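Local coordinates for chitinase A (Pteris ryukyuensis, PDB 5YLG), which probably hydrolyses chitin as a family 18 glycosyl hydrolase, of which this chain is only the LysM carbohydrate-binding module, at residues Y5-G10 / Q43-S48. Residues are numbered along the deposited sequence; the frame is centred on the assembly and turned at random.
With EDO (1,2-ethanediol), chain G.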
loop_
_atom_site.group_PDB
_atom_site.type_symbol
_atom_site.label_atom_id
_atom_site.label_comp_id
_atom_site.label_asym_id
_atom_site.label_seq_id
_atom_site.Cartn_x
_atom_site.Cartn_y
_atom_site.Cartn_z
ATOM N N TYR A 5 0.457 7.046 -3.444
ATOM C CA TYR A 5 -0.647 7.166 -2.481
ATOM C C TYR A 5 -0.060 7.392 -1.141
ATOM O O TYR A 5 0.934 6.732 -0.777
ATOM C CB TYR A 5 -1.579 5.924 -2.442
ATOM C CG TYR A 5 -2.616 5.931 -1.417
ATOM C CD1 TYR A 5 -3.759 6.735 -1.525
ATOM C CD2 TYR A 5 -2.492 5.160 -0.232
ATOM C CE1 TYR A 5 -4.660 6.858 -0.520
ATOM C CE2 TYR A 5 -3.425 5.243 0.791
ATOM C CZ TYR A 5 -4.521 6.134 0.617
ATOM O OH TYR A 5 -5.473 6.248 1.611
ATOM N N THR A 6 -0.633 8.264 -0.331
ATOM C CA THR A 6 -0.132 8.546 1.028
ATOM C C THR A 6 -1.004 7.897 2.098
ATOM O O THR A 6 -2.229 8.041 2.135
ATOM C CB THR A 6 0.036 10.033 1.288
ATOM O OG1 THR A 6 0.785 10.588 0.213
ATOM C CG2 THR A 6 0.716 10.334 2.549
ATOM N N ILE A 7 -0.397 7.078 2.936
ATOM C CA ILE A 7 -1.088 6.331 4.009
ATOM C C ILE A 7 -1.785 7.320 4.955
ATOM O O ILE A 7 -1.150 8.227 5.533
ATOM C CB ILE A 7 -0.102 5.473 4.791
ATOM C CG1 ILE A 7 0.487 4.374 3.929
ATOM C CG2 ILE A 7 -0.824 4.863 6.038
ATOM C CD1 ILE A 7 -0.482 3.477 3.203
ATOM N N LYS A 8 -3.041 7.025 5.247
ATOM C CA LYS A 8 -3.868 7.814 6.210
ATOM C C LYS A 8 -4.318 6.830 7.328
ATOM O O LYS A 8 -4.193 5.625 7.222
ATOM C CB LYS A 8 -5.108 8.337 5.538
ATOM N N SER A 9 -4.842 7.417 8.411
ATOM C CA SER A 9 -5.309 6.670 9.561
ATOM C C SER A 9 -6.194 5.500 9.206
ATOM O O SER A 9 -7.187 5.656 8.534
ATOM C CB SER A 9 -6.229 7.613 10.403
ATOM O OG SER A 9 -6.352 7.120 11.686
ATOM N N GLY A 10 -5.819 4.326 9.694
ATOM C CA GLY A 10 -6.658 3.176 9.484
ATOM C C GLY A 10 -6.440 2.422 8.196
ATOM O O GLY A 10 -6.964 1.368 8.007
ATOM N N GLN A 43 3.312 7.762 5.219
ATOM C CA GLN A 43 4.150 6.956 4.391
ATOM C C GLN A 43 3.642 6.939 2.941
ATOM O O GLN A 43 2.399 6.940 2.734
ATOM C CB GLN A 43 4.142 5.476 4.976
ATOM C CG GLN A 43 5.010 4.494 4.277
ATOM C CD GLN A 43 5.087 3.192 5.040
ATOM O OE1 GLN A 43 4.748 3.109 6.253
ATOM N NE2 GLN A 43 5.568 2.157 4.364
ATOM N N VAL A 44 4.490 6.862 1.951
ATOM C CA VAL A 44 4.109 6.897 0.592
ATOM C C VAL A 44 4.318 5.504 -0.029
ATOM O O VAL A 44 5.383 4.892 0.134
ATOM C CB VAL A 44 4.942 7.897 -0.201
ATOM C CG1 VAL A 44 4.666 7.843 -1.653
ATOM C CG2 VAL A 44 4.647 9.284 0.404
ATOM N N VAL A 45 3.280 5.010 -0.698
ATOM C CA VAL A 45 3.334 3.695 -1.373
ATOM C C VAL A 45 3.013 3.806 -2.815
ATOM O O VAL A 45 2.408 4.784 -3.262
ATOM C CB VAL A 45 2.381 2.714 -0.637
ATOM C CG1 VAL A 45 2.755 2.578 0.785
ATOM C CG2 VAL A 45 0.922 3.130 -0.796
ATOM N N CYS A 46 3.383 2.831 -3.597
ATOM C CA CYS A 46 3.002 2.692 -4.976
ATOM C C CYS A 46 1.804 1.872 -5.174
ATOM O O CYS A 46 1.705 0.750 -4.644
ATOM C CB CYS A 46 4.146 2.035 -5.708
ATOM S SG CYS A 46 5.661 3.027 -5.820
ATOM N N VAL A 47 0.860 2.393 -5.971
ATOM C CA VAL A 47 -0.348 1.684 -6.246
ATOM C C VAL A 47 -0.507 1.289 -7.783
ATOM O O VAL A 47 -1.545 0.827 -8.147
ATOM C CB VAL A 47 -1.595 2.378 -5.678
ATOM C CG1 VAL A 47 -1.581 2.553 -4.204
ATOM C CG2 VAL A 47 -1.789 3.788 -6.276
ATOM N N SER A 48 0.558 1.418 -8.528
ATOM C CA SER A 48 0.624 0.848 -9.896
ATOM C C SER A 48 2.073 0.766 -10.195
ATOM O O SER A 48 2.936 1.001 -9.343
ATOM C CB SER A 48 -0.097 1.802 -10.928
ATOM O OG SER A 48 0.706 2.941 -11.202
HETATM C C1 EDO G . -2.302 3.145 9.449
HETATM O O1 EDO G . -3.252 2.013 9.529
HETATM C C2 EDO G . -2.220 3.930 10.751
HETATM O O2 EDO G . -3.536 4.219 11.112
#
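The Tyr-5 side chain runs alongside Val-45, whose CG2 meets the rim of the ring almost in its plane, 4.0 Å from CD2. The two residues form a hydrogen-bonded pair in the two-stranded antiparallel sheet of the LysM fold (beta-alpha-alpha-beta), whose first and last strands, 4-6 and 44-46, come together here with both helices in the chain between them. Tyr-5 N gives a bent bond to Val-45 O, and Val-45 N returns a straight one of 2.9 Å to Tyr-5 O. The tyrosine CG stands anti to its own backbone nitrogen (chi1 174°), which sends the ring away from strand 44-46 and lets OH hydrogen-bond to Asp-11. Its CB, left behind, packs against Val-47 CG1 at 3.8 Å. On this same side Ile-16 of helix 13-20 touches Tyr-5, Ile-7 and Val-47, so the helix packs against the sheet. Thr-6 and Val-44, a non-hydrogen-bonded pair on the other, more exposed face, meet more loosely, OG1 to CG2 at 4.1 Å. Past the strand end, Ile-7 N continues the pairing with a nearly linear 2.8 Å bond to Gln-43 O. The buried Ile-7 side chain flanks that of Gln-43, its CG1 against CB and 3.4 Å from Gln-43 O, the acceptor of that same bond. Its CD1 reaches Val-45 CG1, 4.1 Å away, the two side chains crossing nearly at right angles. Without CG1, CG2 and CD1, an alanine here would probably leave a gap beside Val-45, Gln-43 CB and Ile-16. The OE1 of Gln-43 accepts a hydrogen bond from Gln-40 N. Farther along 5-10, 1,2-ethanediol, probably from the crystallisation liquor, accepts a straight bond through O2 from Gly-10 N, at 2.7 Å.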